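Local coordinates for F-actin-capping protein subunit alpha (Dictyostelium discoideum, PDB 4AKR), which caps the fast-growing barbed ends of actin filaments independently of calcium, blocking subunit exchange there without severing the filaments, at residues V8-T12 with L39-S43; F48-T53 with Y90-Q95; C21-E25 with T154-K158; T53-V57 with R166-V170. All coordinates share one frame; numbering follows the deposited sequence.

Contact 1: V8-T12 with L39-S43; sequences VQIAT and LLNAS
Val8 and Leu39 bring their CA atoms to 6.2 Å, while Thr12 and Ser43 stand 7.9 Å apart by CA, so the loop 39-43 lies closer to the start of the helical segment 8-12 than to its end. Val8 carries most of the contact through one branch. Its CG1 is anti to the backbone N (chi1 163°), which leaves CG2 beside that N and turned to the loop; there Val8 CG2 presses on the backbone carbonyl of Leu39, 3.1 Å from Leu39 O. Val8 CG2 also touches Leu39 CB and lies 3.9 Å from Leu40 CD1. Leu40 straddles the helix surface with its forked end: CD1 goes to Val8, and Leu40 CD2 lies 3.9 Å from Ala11 CB, one turn further along. Ser43 closes the other end more loosely. Ser43 OG, 4.2 Å from Val8 CG1, is buried by the contact yet has no polar partner in the model. The nearby Thr12 hydroxyl turns back into its own helix instead, Thr12 OG1 donating to Val8 O over 2.9 Å; that carbonyl also takes the helical bond from Thr12 N, and the two donors reach it from opposite faces of its plane. Leu34 touches both Ala11 and Leu40. The contact thus packs helix 4-16 of the N-terminal helical stalk against the connection leading from helix 23-31 into helix 44-55.

Contact 2: F48-T53 with Y90-Q95; sequences FREYNT and YDHIKQ
One face of the His92 ring lies against Arg49 CB, 3.7 Å from the ring centroid and 6° off the normal, a CH-pi contact. On the opposite face Tyr90 CD2 lies 3.6 Å above the imidazole plane, toward the rim. At the ring edge sits Asn52: its amide is nearly coplanar with the imidazole, and Asn52 ND2 donates to His92 O (3.1 Å) in the carbonyl plane, on a lone pair, although the bond is bent (N-H...O 141°). Asn52 OD1 is buried without a polar partner in the model. Replacing His92 by a serine removes the ring and would probably open a gap between Arg49 and Tyr90 and take away the edge beside the Asn52 amide, though not the carbonyl it donates to. This filled side contrasts with the outer one, where solvent-exposed Ile93 meets Phe48 only loosely, Ile93 CG2 standing 4.5 Å from Phe48 CE2. Phe48 packs more closely on His92 O, which lies at its ring edge, 3.5 Å from Phe48 CD2. Arg49 runs extended from CG to NE, away from the contact to a salt bridge with Glu73. Helix 44-55 is thereby fixed to the turn between strands 86-91 and 96-102, while Leu15 and Val27 bring helices 4-16 and 23-31 against Phe48.

Contact 3: C21-E25 with T154-K158; sequences CEFME and TCIYK
Tyr157 holds CG anti to its backbone N (chi1 -174°), extending the ring from the strand over Cys21, whose SG, beside its own backbone N (chi1 -63°), is directed at Cys155. This joins the N-terminal end of a stalk helix to the central antiparallel sheet of capping protein, with Glu22 at the N-cap position of helix 23-31 and Tyr157 on strand 145-158. The two CB atoms of Cys21 and Tyr157 meet at 3.6 Å, and Cys21 O lies over one face of the Tyr157 ring, 3.5 Å above the plane and offset to the rim. Glu22 CG reaches Tyr157 CE1 at 3.6 Å, its chain crossing the tyrosine at about a right angle. The Glu22 carboxylate binds elsewhere, OE1 in a salt bridge to a basic side chain of the partner subunit and OE2 to Ser164. Further out, the Glu25 and Tyr157 side chains run toward each other, Glu25 OE1 and OE2 each 3.4 Å from Tyr157 OH. With a glycine in place of Tyr157 the ring is gone, and Cys21 O and Glu22 CG would probably lose the surface they pack on. At the other end Cys21 SG packs 3.5 Å from Cys155 CB; its 3.6 Å to Cys155 SG is too long for a disulfide.

Contact 4: T53-V57 with R166-V170; sequences TSQMV and RWRSV
Arg168 NH1 donates to Ser54 O at 2.7 Å (N-H...O 146°), and Arg166 NE donates to Gln55 OE1, also at 2.7 Å. The first bond lies near the guanidinium plane of Arg168 but arrives 46° above the carbonyl plane of Ser54. In the second, both flat groups are tilted from the bond. Arg166 bends at chi3 (-76°), which brings its guanidinium group against the helix end, with Gln55 O 3.2 Å above one face, toward the rim. Gln55 also lies by the second arginine, NE2 3.7 Å above a face of the Arg168 guanidinium and toward its rim, without a bond. Two positive groups beside the last carbonyls of a helix would probably be favoured by the partial negative charge there. That end is a Schellman motif, with positive-phi Met56 as C-prime residue and the bonds Val57 N to Asn52 O and, weaker, Met56 N to Thr53 O. Outward from this polar core, Met56 CE packs 3.6 Å from Val170 CG2 and 3.8 Å from Arg168 CB, slanting across them. Ser153 OG, on the adjacent strand 145-158, is hydrogen-bonded to Met56 O. Helix 44-55 therefore ends on strand 163-175, the middle of the five-stranded antiparallel sheet, between strands 145-158 and 181-194.

How the contacts relate
From the N terminus, contact 1 closes first, joining helix 4-16 to the loop before helix 44-55. It is complete before contacts 2 and 4 open, but crosses contact 3, which starts inside its loop at 21-25 and closes only at 154-158. Contact 2 is nested within contact 3 and ties helix 44-55 to the end of strand 86-91; the two touch through Phe23, against Phe48 and Tyr51. Contact 4 crosses both, sharing Thr53 with contact 2 and meeting contact 3 where Thr154 O faces Trp167 N on neighbouring strands. Contacts 3 and 4, centres 12 Å apart, thus set the helical stalk on the central sheet, while contact 2 adds the four-stranded sheet that holds strand 86-91.

Contact 1: V8-T12 with L39-S43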
loop_
_atom_site.group_PDB
_atom_site.type_symbol
_atom_site.label_atom_id
_atom_site.label_comp_id
_atom_site.label_asym_id
_atom_site.label_seq_id
_atom_site.Cartn_x
_atom_site.Cartn_y
_atom_site.Cartn_z
ATOM N N VAL A 8 4.568 -18.095 -14.350
ATOM C CA VAL A 8 3.208 -18.337 -13.866
ATOM C C VAL A 8 3.082 -17.944 -12.394
ATOM O O VAL A 8 2.080 -17.359 -11.984
ATOM C CB VAL A 8 2.811 -19.824 -14.027
ATOM C CG1 VAL A 8 1.600 -20.142 -13.161
ATOM C CG2 VAL A 8 2.506 -20.120 -15.491
ATOM N N GLN A 9 4.101 -18.256 -11.599
ATOM C CA GLN A 9 4.064 -17.919 -10.183
ATOM C C GLN A 9 4.146 -16.410 -9.984
ATOM O O GLN A 9 3.574 -15.878 -9.032
ATOM C CB GLN A 9 5.216 -18.581 -9.432
ATOM C CG GLN A 9 5.211 -18.289 -7.926
ATOM C CD GLN A 9 4.092 -19.004 -7.182
ATOM O OE1 GLN A 9 4.045 -20.234 -7.156
ATOM N NE2 GLN A 9 3.190 -18.238 -6.572
ATOM N N ILE A 10 4.860 -15.723 -10.872
ATOM C CA ILE A 10 4.996 -14.269 -10.758
ATOM C C ILE A 10 3.624 -13.610 -10.915
ATOM O O ILE A 10 3.202 -12.813 -10.071
ATOM C CB ILE A 10 5.963 -13.695 -11.833
ATOM C CG1 ILE A 10 7.382 -14.198 -11.574
ATOM C CG2 ILE A 10 5.942 -12.163 -11.806
ATOM C CD1 ILE A 10 8.392 -13.721 -12.581
ATOM N N ALA A 11 2.930 -13.973 -11.992
ATOM C CA ALA A 11 1.606 -13.437 -12.284
ATOM C C ALA A 11 0.558 -13.806 -11.240
ATOM O O ALA A 11 -0.389 -13.060 -11.034
ATOM C CB ALA A 11 1.150 -13.900 -13.661
ATOM N N THR A 12 0.723 -14.957 -10.590
ATOM C CA THR A 12 -0.222 -15.393 -9.567
ATOM C C THR A 12 -0.116 -14.442 -8.392
ATOM O O THR A 12 -1.117 -14.052 -7.805
ATOM C CB THR A 12 0.079 -16.839 -9.071
ATOM O OG1 THR A 12 -0.093 -17.763 -10.147
ATOM C CG2 THR A 12 -0.865 -17.229 -7.940
ATOM N N LEU A 39 -0.695 -19.732 -20.218
ATOM C CA LEU A 39 0.166 -19.959 -19.057
ATOM C C LEU A 39 -0.596 -20.119 -17.744
ATOM O O LEU A 39 -0.202 -20.908 -16.888
ATOM C CB LEU A 39 1.174 -18.813 -18.912
ATOM C CG LEU A 39 2.320 -18.763 -19.921
ATOM C CD1 LEU A 39 3.142 -17.497 -19.715
ATOM C CD2 LEU A 39 3.185 -20.000 -19.754
ATOM N N LEU A 40 -1.681 -19.368 -17.578
ATOM C CA LEU A 40 -2.461 -19.443 -16.348
ATOM C C LEU A 40 -3.801 -20.130 -16.559
ATOM O O LEU A 40 -4.757 -19.889 -15.816
ATOM C CB LEU A 40 -2.703 -18.039 -15.787
ATOM C CG LEU A 40 -1.563 -17.340 -15.046
ATOM C CD1 LEU A 40 -0.263 -17.418 -15.846
ATOM C CD2 LEU A 40 -1.973 -15.891 -14.791
ATOM N N ASN A 41 -3.868 -20.989 -17.572
ATOM C CA ASN A 41 -5.103 -21.689 -17.877
ATOM C C ASN A 41 -5.260 -22.941 -17.035
ATOM O O ASN A 41 -6.008 -23.841 -17.392
ATOM C CB ASN A 41 -5.146 -22.042 -19.365
ATOM C CG ASN A 41 -6.321 -21.394 -20.080
ATOM O OD1 ASN A 41 -6.627 -20.217 -19.858
ATOM N ND2 ASN A 41 -6.984 -22.159 -20.947
ATOM N N ALA A 42 -4.558 -22.988 -15.909
ATOM C CA ALA A 42 -4.627 -24.136 -15.020
ATOM C C ALA A 42 -4.562 -23.688 -13.568
ATOM O O ALA A 42 -4.845 -24.466 -12.654
ATOM C CB ALA A 42 -3.480 -25.088 -15.323
ATOM N N SER A 43 -4.213 -22.422 -13.368
ATOM C CA SER A 43 -4.074 -21.853 -12.028
ATOM C C SER A 43 -5.174 -20.847 -11.677
ATOM O O SER A 43 -5.496 -20.647 -10.499
ATOM C CB SER A 43 -2.711 -21.165 -11.913
ATOM O OG SER A 43 -2.594 -20.156 -12.907
#

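Contact 2: F48-T53 with Y90-Q95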
loop_
_atom_site.group_PDB
_atom_site.type_symbol
_atom_site.label_atom_id
_atom_site.label_comp_id
_atom_site.label_asym_id
_atom_site.label_seq_id
_atom_site.Cartn_x
_atom_site.Cartn_y
_atom_site.Cartn_z
ATOM N N PHE A 48 -8.367 -16.893 -8.564
ATOM C CA PHE A 48 -9.468 -15.945 -8.419
ATOM C C PHE A 48 -10.326 -16.302 -7.199
ATOM O O PHE A 48 -10.752 -15.422 -6.440
ATOM C CB PHE A 48 -10.328 -15.936 -9.685
ATOM C CG PHE A 48 -9.694 -15.226 -10.851
ATOM C CD1 PHE A 48 -8.410 -15.549 -11.268
ATOM C CD2 PHE A 48 -10.401 -14.256 -11.553
ATOM C CE1 PHE A 48 -7.837 -14.913 -12.376
ATOM C CE2 PHE A 48 -9.841 -13.618 -12.657
ATOM C CZ PHE A 48 -8.553 -13.947 -13.071
ATOM N N ARG A 49 -10.575 -17.593 -7.012
ATOM C CA ARG A 49 -11.357 -18.065 -5.873
ATOM C C ARG A 49 -10.763 -17.597 -4.533
ATOM O O ARG A 49 -11.493 -17.191 -3.617
ATOM C CB ARG A 49 -11.435 -19.594 -5.919
ATOM C CG ARG A 49 -11.903 -20.255 -4.641
ATOM C CD ARG A 49 -12.177 -21.729 -4.882
ATOM N NE ARG A 49 -12.350 -22.459 -3.634
ATOM C CZ ARG A 49 -11.348 -22.974 -2.931
ATOM N NH1 ARG A 49 -10.100 -22.840 -3.361
ATOM N NH2 ARG A 49 -11.590 -23.622 -1.798
ATOM N N GLU A 50 -9.437 -17.656 -4.429
ATOM C CA GLU A 50 -8.730 -17.242 -3.214
ATOM C C GLU A 50 -8.956 -15.755 -2.933
ATOM O O GLU A 50 -9.203 -15.360 -1.797
ATOM C CB GLU A 50 -7.237 -17.541 -3.363
ATOM C CG GLU A 50 -6.335 -16.970 -2.275
ATOM C CD GLU A 50 -6.739 -17.382 -0.867
ATOM O OE1 GLU A 50 -7.249 -18.509 -0.698
ATOM O OE2 GLU A 50 -6.529 -16.581 0.074
ATOM N N TYR A 51 -8.876 -14.940 -3.981
ATOM C CA TYR A 51 -9.099 -13.503 -3.865
ATOM C C TYR A 51 -10.558 -13.212 -3.497
ATOM O O TYR A 51 -10.838 -12.572 -2.479
ATOM C CB TYR A 51 -8.780 -12.808 -5.194
ATOM C CG TYR A 51 -9.006 -11.313 -5.174
ATOM C CD1 TYR A 51 -8.028 -10.443 -4.686
ATOM C CD2 TYR A 51 -10.215 -10.770 -5.608
ATOM C CE1 TYR A 51 -8.249 -9.074 -4.632
ATOM C CE2 TYR A 51 -10.448 -9.404 -5.558
ATOM C CZ TYR A 51 -9.463 -8.561 -5.073
ATOM O OH TYR A 51 -9.684 -7.206 -5.055
ATOM N N ASN A 52 -11.482 -13.688 -4.331
ATOM C CA ASN A 52 -12.902 -13.453 -4.101
ATOM C C ASN A 52 -13.340 -13.790 -2.685
ATOM O O ASN A 52 -13.973 -12.975 -2.013
ATOM C CB ASN A 52 -13.763 -14.257 -5.079
ATOM C CG ASN A 52 -13.654 -13.762 -6.498
ATOM O OD1 ASN A 52 -13.494 -12.563 -6.740
ATOM N ND2 ASN A 52 -13.761 -14.679 -7.454
ATOM N N THR A 53 -12.996 -14.989 -2.232
ATOM C CA THR A 53 -13.395 -15.423 -0.902
ATOM C C THR A 53 -12.681 -14.718 0.248
ATOM O O THR A 53 -13.295 -14.466 1.278
ATOM C CB THR A 53 -13.233 -16.952 -0.746
ATOM O OG1 THR A 53 -11.920 -17.336 -1.162
ATOM C CG2 THR A 53 -14.257 -17.689 -1.597
ATOM N N TYR A 90 -21.489 -19.709 -8.064
ATOM C CA TYR A 90 -20.697 -18.549 -8.478
ATOM C C TYR A 90 -19.535 -18.856 -9.428
ATOM O O TYR A 90 -18.819 -19.836 -9.246
ATOM C CB TYR A 90 -20.147 -17.885 -7.209
ATOM C CG TYR A 90 -19.423 -16.574 -7.393
ATOM C CD1 TYR A 90 -20.125 -15.407 -7.700
ATOM C CD2 TYR A 90 -18.055 -16.478 -7.161
ATOM C CE1 TYR A 90 -19.487 -14.178 -7.752
ATOM C CE2 TYR A 90 -17.405 -15.252 -7.209
ATOM C CZ TYR A 90 -18.129 -14.106 -7.502
ATOM O OH TYR A 90 -17.502 -12.886 -7.520
ATOM N N ASP A 91 -19.346 -18.014 -10.436
ATOM C CA ASP A 91 -18.237 -18.203 -11.364
ATOM C C ASP A 91 -17.112 -17.288 -10.918
ATOM O O ASP A 91 -17.172 -16.080 -11.149
ATOM C CB ASP A 91 -18.629 -17.824 -12.787
ATOM C CG ASP A 91 -17.542 -18.172 -13.794
ATOM O OD1 ASP A 91 -16.375 -17.769 -13.578
ATOM O OD2 ASP A 91 -17.852 -18.853 -14.797
ATOM N N HIS A 92 -16.087 -17.860 -10.291
ATOM C CA HIS A 92 -14.960 -17.076 -9.787
ATOM C C HIS A 92 -14.141 -16.312 -10.814
ATOM O O HIS A 92 -13.546 -15.286 -10.496
ATOM C CB HIS A 92 -14.016 -17.966 -8.974
ATOM C CG HIS A 92 -14.527 -18.294 -7.609
ATOM N ND1 HIS A 92 -15.028 -19.533 -7.279
ATOM C CD2 HIS A 92 -14.622 -17.538 -6.491
ATOM C CE1 HIS A 92 -15.407 -19.528 -6.013
ATOM N NE2 HIS A 92 -15.172 -18.329 -5.513
ATOM N N ILE A 93 -14.092 -16.803 -12.040
ATOM C CA ILE A 93 -13.309 -16.122 -13.052
ATOM C C ILE A 93 -14.035 -14.925 -13.646
ATOM O O ILE A 93 -13.425 -13.887 -13.899
ATOM C CB ILE A 93 -12.901 -17.097 -14.171
ATOM C CG1 ILE A 93 -11.955 -18.153 -13.590
ATOM C CG2 ILE A 93 -12.233 -16.340 -15.303
ATOM C CD1 ILE A 93 -11.501 -19.195 -14.567
ATOM N N LYS A 94 -15.336 -15.063 -13.858
ATOM C CA LYS A 94 -16.126 -13.981 -14.428
ATOM C C LYS A 94 -16.645 -13.106 -13.302
ATOM O O LYS A 94 -17.148 -12.012 -13.542
ATOM C CB LYS A 94 -17.319 -14.538 -15.197
ATOM C CG LYS A 94 -17.045 -15.822 -15.953
ATOM C CD LYS A 94 -18.350 -16.410 -16.466
ATOM C CE LYS A 94 -18.702 -15.870 -17.828
ATOM N NZ LYS A 94 -17.792 -16.462 -18.850
ATOM N N GLN A 95 -16.533 -13.613 -12.077
ATOM C CA GLN A 95 -16.994 -12.907 -10.884
ATOM C C GLN A 95 -18.496 -12.639 -10.929
ATOM O O GLN A 95 -18.956 -11.541 -10.624
ATOM C CB GLN A 95 -16.208 -11.605 -10.716
ATOM C CG GLN A 95 -14.786 -11.848 -10.217
ATOM C CD GLN A 95 -13.837 -10.695 -10.498
ATOM O OE1 GLN A 95 -13.339 -10.539 -11.621
ATOM N NE2 GLN A 95 -13.583 -9.879 -9.478
#

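Contact 3: C21-E25 with T154-K158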
loop_
_atom_site.group_PDB
_atom_site.type_symbol
_atom_site.label_atom_id
_atom_site.label_comp_id
_atom_site.label_asym_id
_atom_site.label_seq_id
_atom_site.Cartn_x
_atom_site.Cartn_y
_atom_site.Cartn_z
ATOM N N CYS A 21 -11.537 -3.841 -4.926
ATOM C CA CYS A 21 -12.313 -3.189 -5.978
ATOM C C CYS A 21 -11.576 -2.908 -7.278
ATOM O O CYS A 21 -12.169 -2.353 -8.199
ATOM C CB CYS A 21 -12.877 -1.869 -5.459
ATOM S SG CYS A 21 -14.015 -2.052 -4.095
ATOM N N GLU A 22 -10.298 -3.274 -7.356
ATOM C CA GLU A 22 -9.499 -3.009 -8.559
ATOM C C GLU A 22 -8.957 -4.283 -9.190
ATOM O O GLU A 22 -8.055 -4.234 -10.033
ATOM C CB GLU A 22 -8.321 -2.104 -8.207
ATOM C CG GLU A 22 -8.703 -0.786 -7.547
ATOM C CD GLU A 22 -7.486 -0.011 -7.073
ATOM O OE1 GLU A 22 -6.469 0.048 -7.814
ATOM O OE2 GLU A 22 -7.554 0.544 -5.957
ATOM N N PHE A 23 -9.520 -5.414 -8.771
ATOM C CA PHE A 23 -9.099 -6.721 -9.235
ATOM C C PHE A 23 -9.082 -6.809 -10.756
ATOM O O PHE A 23 -8.089 -7.221 -11.349
ATOM C CB PHE A 23 -10.011 -7.800 -8.629
ATOM C CG PHE A 23 -9.495 -9.197 -8.813
ATOM C CD1 PHE A 23 -8.271 -9.575 -8.269
ATOM C CD2 PHE A 23 -10.201 -10.116 -9.580
ATOM C CE1 PHE A 23 -7.754 -10.852 -8.495
ATOM C CE2 PHE A 23 -9.697 -11.385 -9.811
ATOM C CZ PHE A 23 -8.468 -11.757 -9.271
ATOM N N MET A 24 -10.159 -6.395 -11.403
ATOM C CA MET A 24 -10.185 -6.461 -12.848
ATOM C C MET A 24 -9.150 -5.566 -13.533
ATOM O O MET A 24 -8.643 -5.931 -14.595
ATOM C CB MET A 24 -11.590 -6.173 -13.363
ATOM C CG MET A 24 -12.551 -7.350 -13.132
ATOM S SD MET A 24 -11.835 -8.955 -13.650
ATOM C CE MET A 24 -12.322 -9.031 -15.380
ATOM N N GLU A 25 -8.829 -4.411 -12.949
ATOM C CA GLU A 25 -7.820 -3.550 -13.563
ATOM C C GLU A 25 -6.478 -4.275 -13.498
ATOM O O GLU A 25 -5.672 -4.203 -14.422
ATOM C CB GLU A 25 -7.703 -2.200 -12.842
ATOM C CG GLU A 25 -8.770 -1.166 -13.191
ATOM C CD GLU A 25 -10.092 -1.417 -12.508
ATOM O OE1 GLU A 25 -10.090 -2.045 -11.429
ATOM O OE2 GLU A 25 -11.137 -0.971 -13.033
ATOM N N THR A 154 -17.504 -4.496 3.529
ATOM C CA THR A 154 -17.952 -3.298 2.849
ATOM C C THR A 154 -16.783 -2.610 2.168
ATOM O O THR A 154 -15.708 -2.471 2.745
ATOM C CB THR A 154 -18.613 -2.309 3.831
ATOM O OG1 THR A 154 -19.130 -1.193 3.099
ATOM C CG2 THR A 154 -17.598 -1.813 4.863
ATOM N N CYS A 155 -17.016 -2.164 0.938
ATOM C CA CYS A 155 -15.985 -1.516 0.155
ATOM C C CYS A 155 -16.479 -0.245 -0.508
ATOM O O CYS A 155 -17.669 0.076 -0.467
ATOM C CB CYS A 155 -15.493 -2.473 -0.923
ATOM S SG CYS A 155 -16.828 -3.041 -2.021
ATOM N N ILE A 156 -15.542 0.470 -1.118
ATOM C CA ILE A 156 -15.847 1.696 -1.823
ATOM C C ILE A 156 -14.862 1.835 -2.974
ATOM O O ILE A 156 -13.699 1.440 -2.870
ATOM C CB ILE A 156 -15.738 2.909 -0.895
ATOM C CG1 ILE A 156 -16.156 4.167 -1.646
ATOM C CG2 ILE A 156 -14.324 3.051 -0.385
ATOM C CD1 ILE A 156 -16.286 5.380 -0.753
ATOM N N TYR A 157 -15.329 2.385 -4.083
ATOM C CA TYR A 157 -14.463 2.545 -5.234
ATOM C C TYR A 157 -14.865 3.761 -6.043
ATOM O O TYR A 157 -15.957 3.822 -6.600
ATOM C CB TYR A 157 -14.512 1.287 -6.105
ATOM C CG TYR A 157 -13.532 1.287 -7.261
ATOM C CD1 TYR A 157 -12.209 1.693 -7.082
ATOM C CD2 TYR A 157 -13.921 0.849 -8.530
ATOM C CE1 TYR A 157 -11.293 1.663 -8.145
ATOM C CE2 TYR A 157 -13.017 0.812 -9.593
ATOM C CZ TYR A 157 -11.706 1.221 -9.396
ATOM O OH TYR A 157 -10.807 1.183 -10.446
ATOM N N LYS A 158 -13.968 4.737 -6.084
ATOM C CA LYS A 158 -14.189 5.961 -6.827
ATOM C C LYS A 158 -12.943 6.211 -7.659
ATOM O O LYS A 158 -12.126 7.070 -7.337
ATOM C CB LYS A 158 -14.422 7.117 -5.863
ATOM C CG LYS A 158 -15.645 6.944 -4.987
ATOM C CD LYS A 158 -16.924 7.083 -5.794
ATOM C CE LYS A 158 -18.138 6.858 -4.914
ATOM N NZ LYS A 158 -18.096 7.742 -3.713
#

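Contact 4: T53-V57 with R166-V170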
loop_
_atom_site.group_PDB
_atom_site.type_symbol
_atom_site.label_atom_id
_atom_site.label_comp_id
_atom_site.label_asym_id
_atom_site.label_seq_id
_atom_site.Cartn_x
_atom_site.Cartn_y
_atom_site.Cartn_z
ATOM N N THR A 53 -12.996 -14.989 -2.232
ATOM C CA THR A 53 -13.395 -15.423 -0.902
ATOM C C THR A 53 -12.681 -14.718 0.248
ATOM O O THR A 53 -13.295 -14.466 1.278
ATOM C CB THR A 53 -13.233 -16.952 -0.746
ATOM O OG1 THR A 53 -11.920 -17.336 -1.162
ATOM C CG2 THR A 53 -14.257 -17.689 -1.597
ATOM N N SER A 54 -11.403 -14.390 0.089
ATOM C CA SER A 54 -10.693 -13.714 1.171
ATOM C C SER A 54 -11.100 -12.250 1.264
ATOM O O SER A 54 -11.016 -11.646 2.327
ATOM C CB SER A 54 -9.173 -13.855 1.001
ATOM O OG SER A 54 -8.745 -13.428 -0.275
ATOM N N GLN A 55 -11.550 -11.687 0.149
ATOM C CA GLN A 55 -12.018 -10.302 0.109
ATOM C C GLN A 55 -13.479 -10.275 0.550
ATOM O O GLN A 55 -14.024 -9.215 0.873
ATOM C CB GLN A 55 -11.942 -9.748 -1.311
ATOM C CG GLN A 55 -10.554 -9.391 -1.771
ATOM C CD GLN A 55 -10.044 -8.120 -1.122
ATOM O OE1 GLN A 55 -10.717 -7.087 -1.145
ATOM N NE2 GLN A 55 -8.848 -8.187 -0.549
ATOM N N MET A 56 -14.106 -11.452 0.560
ATOM C CA MET A 56 -15.509 -11.563 0.925
ATOM C C MET A 56 -16.324 -10.601 0.051
ATOM O O MET A 56 -17.034 -9.725 0.547
ATOM C CB MET A 56 -15.720 -11.236 2.407
ATOM C CG MET A 56 -14.857 -12.059 3.369
ATOM S SD MET A 56 -15.539 -12.166 5.041
ATOM C CE MET A 56 -15.242 -10.548 5.669
ATOM N N VAL A 57 -16.192 -10.769 -1.261
ATOM C CA VAL A 57 -16.921 -9.949 -2.213
ATOM C C VAL A 57 -18.434 -10.174 -2.038
ATOM O O VAL A 57 -18.866 -11.202 -1.526
ATOM C CB VAL A 57 -16.510 -10.296 -3.672
ATOM C CG1 VAL A 57 -15.023 -9.984 -3.888
ATOM C CG2 VAL A 57 -16.800 -11.778 -3.962
ATOM N N ARG A 166 -11.755 -1.034 1.749
ATOM C CA ARG A 166 -12.579 -2.150 2.175
ATOM C C ARG A 166 -12.393 -2.338 3.664
ATOM O O ARG A 166 -11.334 -2.034 4.211
ATOM C CB ARG A 166 -12.192 -3.447 1.444
ATOM C CG ARG A 166 -13.060 -4.640 1.851
ATOM C CD ARG A 166 -12.649 -5.951 1.178
ATOM N NE ARG A 166 -13.055 -6.056 -0.225
ATOM C CZ ARG A 166 -14.317 -6.106 -0.650
ATOM N NH1 ARG A 166 -15.326 -6.055 0.213
ATOM N NH2 ARG A 166 -14.569 -6.241 -1.947
ATOM N N TRP A 167 -13.447 -2.805 4.317
ATOM C CA TRP A 167 -13.424 -3.089 5.741
ATOM C C TRP A 167 -13.987 -4.497 5.854
ATOM O O TRP A 167 -15.079 -4.776 5.358
ATOM C CB TRP A 167 -14.302 -2.105 6.527
ATOM C CG TRP A 167 -14.358 -2.398 8.016
ATOM C CD1 TRP A 167 -14.870 -3.518 8.622
ATOM C CD2 TRP A 167 -13.887 -1.552 9.079
ATOM N NE1 TRP A 167 -14.745 -3.416 9.988
ATOM C CE2 TRP A 167 -14.145 -2.221 10.294
ATOM C CE3 TRP A 167 -13.271 -0.293 9.119
ATOM C CZ2 TRP A 167 -13.810 -1.677 11.535
ATOM C CZ3 TRP A 167 -12.938 0.246 10.356
ATOM C CH2 TRP A 167 -13.209 -0.446 11.543
ATOM N N ARG A 168 -13.223 -5.383 6.482
ATOM C CA ARG A 168 -13.643 -6.763 6.664
ATOM C C ARG A 168 -13.604 -7.126 8.143
ATOM O O ARG A 168 -12.601 -6.895 8.817
ATOM C CB ARG A 168 -12.718 -7.716 5.902
ATOM C CG ARG A 168 -12.937 -7.776 4.414
ATOM C CD ARG A 168 -11.847 -8.597 3.749
ATOM N NE ARG A 168 -10.587 -7.861 3.714
ATOM C CZ ARG A 168 -9.417 -8.389 3.383
ATOM N NH1 ARG A 168 -9.335 -9.671 3.058
ATOM N NH2 ARG A 168 -8.329 -7.638 3.370
ATOM N N SER A 169 -14.704 -7.681 8.636
ATOM C CA SER A 169 -14.809 -8.124 10.022
ATOM C C SER A 169 -15.314 -9.559 10.019
ATOM O O SER A 169 -16.298 -9.877 9.349
ATOM C CB SER A 169 -15.796 -7.261 10.820
ATOM O OG SER A 169 -15.277 -5.981 11.105
ATOM N N VAL A 170 -14.622 -10.432 10.744
ATOM C CA VAL A 170 -15.036 -11.827 10.857
ATOM C C VAL A 170 -14.973 -12.186 12.333
ATOM O O VAL A 170 -13.882 -12.299 12.913
ATOM C CB VAL A 170 -14.116 -12.782 10.055
ATOM C CG1 VAL A 170 -14.489 -14.226 10.348
ATOM C CG2 VAL A 170 -14.253 -12.509 8.555
#